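PDB 4OM9: serine protease pet from Escherichia coli, which acts as a secreted serine protease and enterotoxin of enteroaggregative strains, probably cleaving host alpha-fodrin, and whose passenger domain joins a protease region to a long beta-helical stem. Local coordinates for residues Thr335-Gly340 and Ser357-His362; Ile341-Gly346 and Leu361-Glu366; Val349-Lys354 and Gly367-Ile372. All blocks are in the same frame, centred on the assembly; numbering follows the deposited sequence.

Interaction 1: residues Thr335-Gly340 and Ser357-His362; sequences TFKGAG and SNDALH
Three kinds of contact join K337-G340 to N358-H362: one water bridge, long polar approaches and close backbone passage. No direct hydrogen bond crosses between the segments.

The polar contacts centre on D359. CG of this aspartate stands anti to the backbone N (chi1 -166°), which turns the carboxylate toward the facing chain, and a water spans the remaining gap, lying 2.7 Å from G338 O and 3.0 Å from D359 OD2, within hydrogen-bonding reach of both. The carboxylate is also held from elsewhere: OD2 is hydrogen-bonded to Y355 OH, while OD1 forms a salt bridge with K109 NZ. Since Y355 OH also bonds G338 N, the tyrosine and the water both tie G338 to this aspartate.

Van der Waals contacts come from K337. Its fully extended chain crosses D359 at about a right angle, with CE 3.9 Å from CG of that residue. The ammonium end runs on to N358, where K337 NZ stays 3.9 Å from N358 OD1, too long for a bond; NZ is likewise 4.9 Å from D359 OD1, so any attraction between these charges acts at a distance.

Backbone passage is closest at G340, whose CA lies 3.3 Å from H362 O. Beside it, A339 O is 4.0 Å from H362 CB, while the imidazole leads away and uses ND1 to bond Y110 O.

The chemistry implies a turn of the beta-helix joined to the next through water and shared partners, with the charge of D359 probably balanced mainly by K109.

Interaction 2: residues Ile341-Gly346 and Leu361-Glu366; sequences IDIGKG and LHKIGE
D342 and I364 are neighbours on the same face of two parallel strands, and the aspartate can be followed outward. Its CB lies 3.9 Å from I364 CG1. CG sits a little nearer that same methylene, and also meets the CD1 methyl. The carboxylate then divides: OD2 remains near I364 CD1, at 4.0 Å, whereas OD1 reaches along the neighbouring strand to G365 CA, at 3.3 Å. With the aspartate's CG anti to its main-chain nitrogen (chi1 -177°), the carboxylate is laid beside I364, and the two side chains cross obliquely.

Bridges I341-K363 and D342-I364 set the register of successive turns in a right-handed parallel beta-helix, the fold of autotransporter passenger domains. The segment axes run 4.9 Å apart at 18°. Backbone bonds I341 N to H362 O, I364 N to I341 O and I343 N to I364 O join them, the last longest at 3.3 Å.

On the interior face, I341 CD1 packs 3.6 Å from L361 CD1, and I343 CD1 touches K363 CE. K363 bends at chi2 and carries its buried ammonium to the main-chain oxygens of G365, G367 and N383, which satisfy it. Beyond the strands, K345 brings NZ within 3.5 Å of E366 OE2 in a salt bridge, while a water links G346 N with E366 O.

Interaction 3: residues Val349-Lys354 and Gly367-Ile372; sequences VDWNIK and GSLNVI
Successive turns of the parallel beta-helix stack here, strand 349-352 upon strand 368-371, their axes 4.6 Å apart and inclined by 31°. Three parallel bridges, V349-L369, D350-N370 and W351-V371, fix the register. Four backbone bonds carry it, from V349 N to S368 O (2.7 Å), N370 N to V349 O, W351 N to N370 O and I372 N to W351 O.

D350 and N370 lie side by side on one face. N370 ND2 donates to D350 OD1 at 2.9 Å, with the oxygen close to the amide plane but the donor well above the carboxylate plane; the two planes are 69° apart. The other carboxylate oxygen, OD2, forms a salt bridge with K323, so the acid has partners on both neighbouring turns.

On the other face L369 CD1 fits against W351 CB, at 3.6 Å, and reaches V349 CB at 4.1 Å. W351 CG, anti to the backbone N (chi1 -179°), sets the indole alongside V371, whose CG1 meets the ring edge at CD1, 4.0 Å away; NE1 bonds Q375 OE1.

Strand 323-328 is the sheet neighbour beyond 349-352, and strand 385-388 the one beyond 368-371, while I341 and I343 of strand 341-343 pack against the apolar face.

In the fold
One turn of the beta-helix runs from 335 to about 353, and 354 opens the next, which holds the second segment of each interaction; all three thus join the same two consecutive turns. Interactions 1 and 2 share L361 and H362, their centres about 14 Å apart; the centre of interaction 3 lies about 13 Å from that of interaction 1 and about 11 Å from that of interaction 2. Interaction 2 belongs to a parallel sheet, interaction 3 to a different, mixed one. W351 of interaction 3 joins all three inside, its CZ3 packed on I341 CD1 of interaction 2 and its CH2 on F336 CD2 of interaction 1. The contacts are part of the beta-helical stem, close to K109 and Y110 of the protease region.

Interaction 1: residues Thr335-Gly340 and Ser357-His362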
# COMPACT_ATOMS: atom_id res chain seq x y z
N THR A 335 2.35 44.13 -11.57
CA THR A 335 1.74 43.03 -10.86
C THR A 335 0.29 42.85 -11.26
O THR A 335 -0.38 43.80 -11.68
CB THR A 335 1.84 43.23 -9.33
OG1 THR A 335 1.07 44.38 -8.96
CG2 THR A 335 3.31 43.45 -8.91
N PHE A 336 -0.19 41.62 -11.16
CA PHE A 336 -1.61 41.36 -11.26
C PHE A 336 -2.15 40.89 -9.93
O PHE A 336 -1.47 40.16 -9.19
CB PHE A 336 -1.92 40.34 -12.33
CG PHE A 336 -3.37 39.90 -12.33
CD1 PHE A 336 -4.37 40.77 -12.73
CD2 PHE A 336 -3.71 38.62 -11.93
CE1 PHE A 336 -5.69 40.37 -12.75
CE2 PHE A 336 -5.04 38.20 -11.93
CZ PHE A 336 -6.04 39.08 -12.34
N LYS A 337 -3.38 41.30 -9.63
CA LYS A 337 -4.10 40.84 -8.45
C LYS A 337 -5.57 40.69 -8.77
O LYS A 337 -6.14 41.51 -9.50
CB LYS A 337 -3.92 41.82 -7.29
CG LYS A 337 -4.65 41.39 -6.03
CD LYS A 337 -4.37 42.33 -4.87
CE LYS A 337 -5.08 41.86 -3.61
NZ LYS A 337 -4.66 42.67 -2.42
N GLY A 338 -6.18 39.65 -8.22
CA GLY A 338 -7.61 39.44 -8.35
C GLY A 338 -8.09 38.11 -7.79
O GLY A 338 -7.51 37.56 -6.86
N ALA A 339 -9.17 37.60 -8.38
CA ALA A 339 -9.84 36.38 -7.93
C ALA A 339 -8.98 35.15 -8.19
O ALA A 339 -9.07 34.16 -7.50
CB ALA A 339 -11.18 36.24 -8.62
N GLY A 340 -8.12 35.25 -9.20
CA GLY A 340 -7.20 34.18 -9.53
C GLY A 340 -7.11 34.01 -11.03
O GLY A 340 -7.42 34.92 -11.80
N SER A 357 2.38 40.51 -4.62
CA SER A 357 3.17 39.87 -3.58
C SER A 357 2.50 39.86 -2.21
O SER A 357 2.98 39.22 -1.28
CB SER A 357 4.54 40.55 -3.45
OG SER A 357 4.46 41.62 -2.53
N ASN A 358 1.40 40.58 -2.06
CA ASN A 358 0.70 40.50 -0.78
C ASN A 358 -0.54 39.59 -0.87
O ASN A 358 -1.39 39.60 0.01
CB ASN A 358 0.32 41.90 -0.28
CG ASN A 358 -0.62 42.64 -1.23
OD1 ASN A 358 -0.78 42.28 -2.40
ND2 ASN A 358 -1.24 43.71 -0.73
N ASP A 359 -0.60 38.79 -1.92
CA ASP A 359 -1.77 37.97 -2.19
C ASP A 359 -1.36 36.63 -2.80
O ASP A 359 -0.37 36.56 -3.53
CB ASP A 359 -2.73 38.70 -3.13
CG ASP A 359 -4.11 38.06 -3.18
OD1 ASP A 359 -4.69 37.81 -2.10
OD2 ASP A 359 -4.62 37.82 -4.30
N ALA A 360 -2.12 35.58 -2.51
CA ALA A 360 -1.87 34.29 -3.15
C ALA A 360 -2.45 34.22 -4.54
O ALA A 360 -3.58 34.65 -4.78
CB ALA A 360 -2.44 33.13 -2.31
N LEU A 361 -1.69 33.67 -5.47
CA LEU A 361 -2.22 33.41 -6.79
C LEU A 361 -3.00 32.08 -6.80
O LEU A 361 -2.42 31.00 -6.61
CB LEU A 361 -1.07 33.42 -7.81
CG LEU A 361 -1.21 32.69 -9.15
CD1 LEU A 361 -2.51 33.06 -9.85
CD2 LEU A 361 -0.02 32.99 -10.03
N HIS A 362 -4.31 32.17 -7.03
CA HIS A 362 -5.17 30.97 -7.09
C HIS A 362 -5.33 30.49 -8.52
O HIS A 362 -5.95 31.17 -9.34
CB HIS A 362 -6.56 31.26 -6.51
CG HIS A 362 -6.57 31.45 -5.03
ND1 HIS A 362 -7.73 31.49 -4.29
CD2 HIS A 362 -5.56 31.61 -4.14
CE1 HIS A 362 -7.44 31.66 -3.01
NE2 HIS A 362 -6.13 31.75 -2.90
O HOH W 1 -7.46 38.82 -4.45

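Interaction 2: residues Ile341-Gly346 and Leu361-Glu366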
# COMPACT_ATOMS: atom_id res chain seq x y z
N ILE A 341 -6.68 32.83 -11.45
CA ILE A 341 -6.53 32.54 -12.86
C ILE A 341 -7.21 31.20 -13.14
O ILE A 341 -6.95 30.22 -12.45
CB ILE A 341 -5.04 32.49 -13.27
CG1 ILE A 341 -4.36 33.83 -12.95
CG2 ILE A 341 -4.89 32.11 -14.74
CD1 ILE A 341 -2.88 33.89 -13.31
N ASP A 342 -8.09 31.17 -14.14
CA ASP A 342 -8.84 29.97 -14.49
C ASP A 342 -8.59 29.67 -15.96
O ASP A 342 -9.11 30.36 -16.83
CB ASP A 342 -10.34 30.17 -14.20
CG ASP A 342 -11.19 28.92 -14.48
OD1 ASP A 342 -10.62 27.84 -14.74
OD2 ASP A 342 -12.45 29.01 -14.41
N ILE A 343 -7.80 28.65 -16.24
CA ILE A 343 -7.42 28.33 -17.62
C ILE A 343 -8.15 27.10 -18.11
O ILE A 343 -8.11 26.05 -17.46
CB ILE A 343 -5.89 28.08 -17.77
CG1 ILE A 343 -5.06 29.22 -17.20
CG2 ILE A 343 -5.54 27.81 -19.24
CD1 ILE A 343 -3.55 28.83 -16.97
N GLY A 344 -8.78 27.25 -19.27
CA GLY A 344 -9.49 26.17 -19.92
C GLY A 344 -8.62 25.05 -20.42
O GLY A 344 -7.42 25.23 -20.68
N LYS A 345 -9.23 23.88 -20.54
CA LYS A 345 -8.60 22.67 -21.05
C LYS A 345 -7.88 22.91 -22.39
O LYS A 345 -8.43 23.53 -23.30
CB LYS A 345 -9.66 21.57 -21.20
CG LYS A 345 -9.18 20.31 -21.90
CD LYS A 345 -10.32 19.32 -22.08
CE LYS A 345 -10.41 18.36 -20.90
NZ LYS A 345 -9.37 17.29 -20.95
N GLY A 346 -6.64 22.44 -22.49
CA GLY A 346 -5.90 22.49 -23.75
C GLY A 346 -5.26 23.84 -24.07
O GLY A 346 -4.70 24.04 -25.15
N LEU A 361 -1.69 33.67 -5.47
CA LEU A 361 -2.22 33.41 -6.79
C LEU A 361 -3.00 32.08 -6.80
O LEU A 361 -2.42 31.00 -6.61
CB LEU A 361 -1.07 33.42 -7.81
CG LEU A 361 -1.21 32.69 -9.15
CD1 LEU A 361 -2.51 33.06 -9.85
CD2 LEU A 361 -0.02 32.99 -10.03
N HIS A 362 -4.31 32.17 -7.03
CA HIS A 362 -5.17 30.97 -7.09
C HIS A 362 -5.33 30.49 -8.52
O HIS A 362 -5.95 31.17 -9.34
CB HIS A 362 -6.56 31.26 -6.51
CG HIS A 362 -6.57 31.45 -5.03
ND1 HIS A 362 -7.73 31.49 -4.29
CD2 HIS A 362 -5.56 31.61 -4.14
CE1 HIS A 362 -7.44 31.66 -3.01
NE2 HIS A 362 -6.13 31.75 -2.90
N LYS A 363 -4.80 29.32 -8.81
CA LYS A 363 -4.87 28.76 -10.15
C LYS A 363 -5.82 27.54 -10.20
O LYS A 363 -5.60 26.54 -9.51
CB LYS A 363 -3.46 28.37 -10.62
CG LYS A 363 -3.36 28.04 -12.10
CD LYS A 363 -3.76 26.61 -12.44
CE LYS A 363 -3.64 26.36 -13.94
NZ LYS A 363 -4.35 25.10 -14.28
N ILE A 364 -6.85 27.61 -11.03
CA ILE A 364 -7.73 26.45 -11.26
C ILE A 364 -7.91 26.24 -12.74
O ILE A 364 -7.22 26.89 -13.55
CB ILE A 364 -9.12 26.58 -10.62
CG1 ILE A 364 -9.87 27.78 -11.21
CG2 ILE A 364 -9.00 26.72 -9.12
CD1 ILE A 364 -11.31 27.94 -10.68
N GLY A 365 -8.81 25.33 -13.10
CA GLY A 365 -9.03 24.98 -14.49
C GLY A 365 -8.02 23.97 -14.98
O GLY A 365 -6.99 23.72 -14.34
N GLU A 366 -8.29 23.39 -16.14
CA GLU A 366 -7.53 22.24 -16.58
C GLU A 366 -6.29 22.55 -17.40
O GLU A 366 -5.44 21.68 -17.58
CB GLU A 366 -8.44 21.31 -17.38
CG GLU A 366 -9.48 20.62 -16.53
CD GLU A 366 -10.35 19.70 -17.34
OE1 GLU A 366 -11.51 20.06 -17.60
OE2 GLU A 366 -9.86 18.63 -17.73
O HOH W 2 -5.49 20.46 -20.46

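Interaction 3: residues Val349-Lys354 and Gly367-Ile372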
# COMPACT_ATOMS: atom_id res chain seq x y z
N VAL A 349 -1.11 29.49 -20.87
CA VAL A 349 -0.87 30.90 -20.61
C VAL A 349 0.57 31.18 -20.17
O VAL A 349 0.96 30.85 -19.04
CB VAL A 349 -1.82 31.43 -19.53
CG1 VAL A 349 -1.56 32.89 -19.31
CG2 VAL A 349 -3.27 31.19 -19.93
N ASP A 350 1.37 31.79 -21.04
CA ASP A 350 2.72 32.18 -20.66
C ASP A 350 2.64 33.38 -19.73
O ASP A 350 2.21 34.48 -20.11
CB ASP A 350 3.59 32.47 -21.88
CG ASP A 350 3.96 31.21 -22.63
OD1 ASP A 350 3.83 30.11 -22.05
OD2 ASP A 350 4.36 31.31 -23.79
N TRP A 351 3.02 33.15 -18.49
CA TRP A 351 2.80 34.13 -17.45
C TRP A 351 4.11 34.86 -17.24
O TRP A 351 4.97 34.40 -16.49
CB TRP A 351 2.28 33.44 -16.18
CG TRP A 351 2.01 34.37 -15.04
CD1 TRP A 351 2.82 34.62 -13.97
CD2 TRP A 351 0.84 35.21 -14.87
NE1 TRP A 351 2.23 35.55 -13.14
CE2 TRP A 351 1.03 35.93 -13.67
CE3 TRP A 351 -0.31 35.43 -15.62
CZ2 TRP A 351 0.08 36.85 -13.20
CZ3 TRP A 351 -1.25 36.34 -15.15
CH2 TRP A 351 -1.05 37.04 -13.95
N ASN A 352 4.27 35.99 -17.92
CA ASN A 352 5.52 36.74 -17.82
C ASN A 352 5.32 38.09 -17.16
O ASN A 352 5.80 39.10 -17.63
CB ASN A 352 6.17 36.94 -19.20
CG ASN A 352 7.64 37.37 -19.08
OD1 ASN A 352 8.18 37.43 -17.98
ND2 ASN A 352 8.26 37.70 -20.20
N ILE A 353 4.60 38.09 -16.05
CA ILE A 353 4.56 39.21 -15.13
C ILE A 353 4.62 38.56 -13.76
O ILE A 353 4.64 37.33 -13.67
CB ILE A 353 3.26 40.07 -15.22
CG1 ILE A 353 2.04 39.17 -14.89
CG2 ILE A 353 3.11 40.69 -16.58
CD1 ILE A 353 0.67 39.88 -14.92
N LYS A 354 4.61 39.38 -12.72
CA LYS A 354 4.46 38.89 -11.36
C LYS A 354 3.01 38.94 -10.91
O LYS A 354 2.30 39.92 -11.18
CB LYS A 354 5.33 39.70 -10.41
CG LYS A 354 6.83 39.52 -10.61
CD LYS A 354 7.58 40.11 -9.44
CE LYS A 354 9.09 39.98 -9.60
NZ LYS A 354 9.51 39.58 -10.99
N GLY A 367 -6.18 23.79 -17.89
CA GLY A 367 -5.06 24.21 -18.71
C GLY A 367 -3.79 24.60 -17.95
O GLY A 367 -3.72 24.48 -16.72
N SER A 368 -2.81 25.11 -18.70
CA SER A 368 -1.45 25.36 -18.19
C SER A 368 -1.05 26.81 -17.94
O SER A 368 -1.10 27.64 -18.85
CB SER A 368 -0.43 24.77 -19.17
OG SER A 368 -0.70 23.42 -19.46
N LEU A 369 -0.60 27.09 -16.72
CA LEU A 369 0.07 28.34 -16.41
C LEU A 369 1.59 28.11 -16.52
O LEU A 369 2.16 27.33 -15.77
CB LEU A 369 -0.30 28.84 -15.02
CG LEU A 369 0.14 30.28 -14.72
CD1 LEU A 369 -0.52 31.24 -15.68
CD2 LEU A 369 -0.16 30.69 -13.30
N ASN A 370 2.22 28.78 -17.48
CA ASN A 370 3.66 28.64 -17.71
C ASN A 370 4.40 29.84 -17.15
O ASN A 370 4.44 30.89 -17.77
CB ASN A 370 3.96 28.48 -19.20
CG ASN A 370 5.44 28.25 -19.47
OD1 ASN A 370 6.18 27.81 -18.58
ND2 ASN A 370 5.88 28.55 -20.70
N VAL A 371 4.99 29.67 -15.97
CA VAL A 371 5.52 30.80 -15.24
C VAL A 371 6.97 31.02 -15.63
O VAL A 371 7.84 30.26 -15.23
CB VAL A 371 5.40 30.60 -13.73
CG1 VAL A 371 5.60 31.91 -13.01
CG2 VAL A 371 4.01 30.00 -13.37
N ILE A 372 7.20 32.07 -16.42
CA ILE A 372 8.50 32.39 -17.02
C ILE A 372 9.45 33.14 -16.08
O ILE A 372 10.67 33.05 -16.22
CB ILE A 372 8.32 33.24 -18.31
CG1 ILE A 372 7.27 32.61 -19.22
CG2 ILE A 372 9.66 33.42 -19.04
CD1 ILE A 372 7.55 31.15 -19.56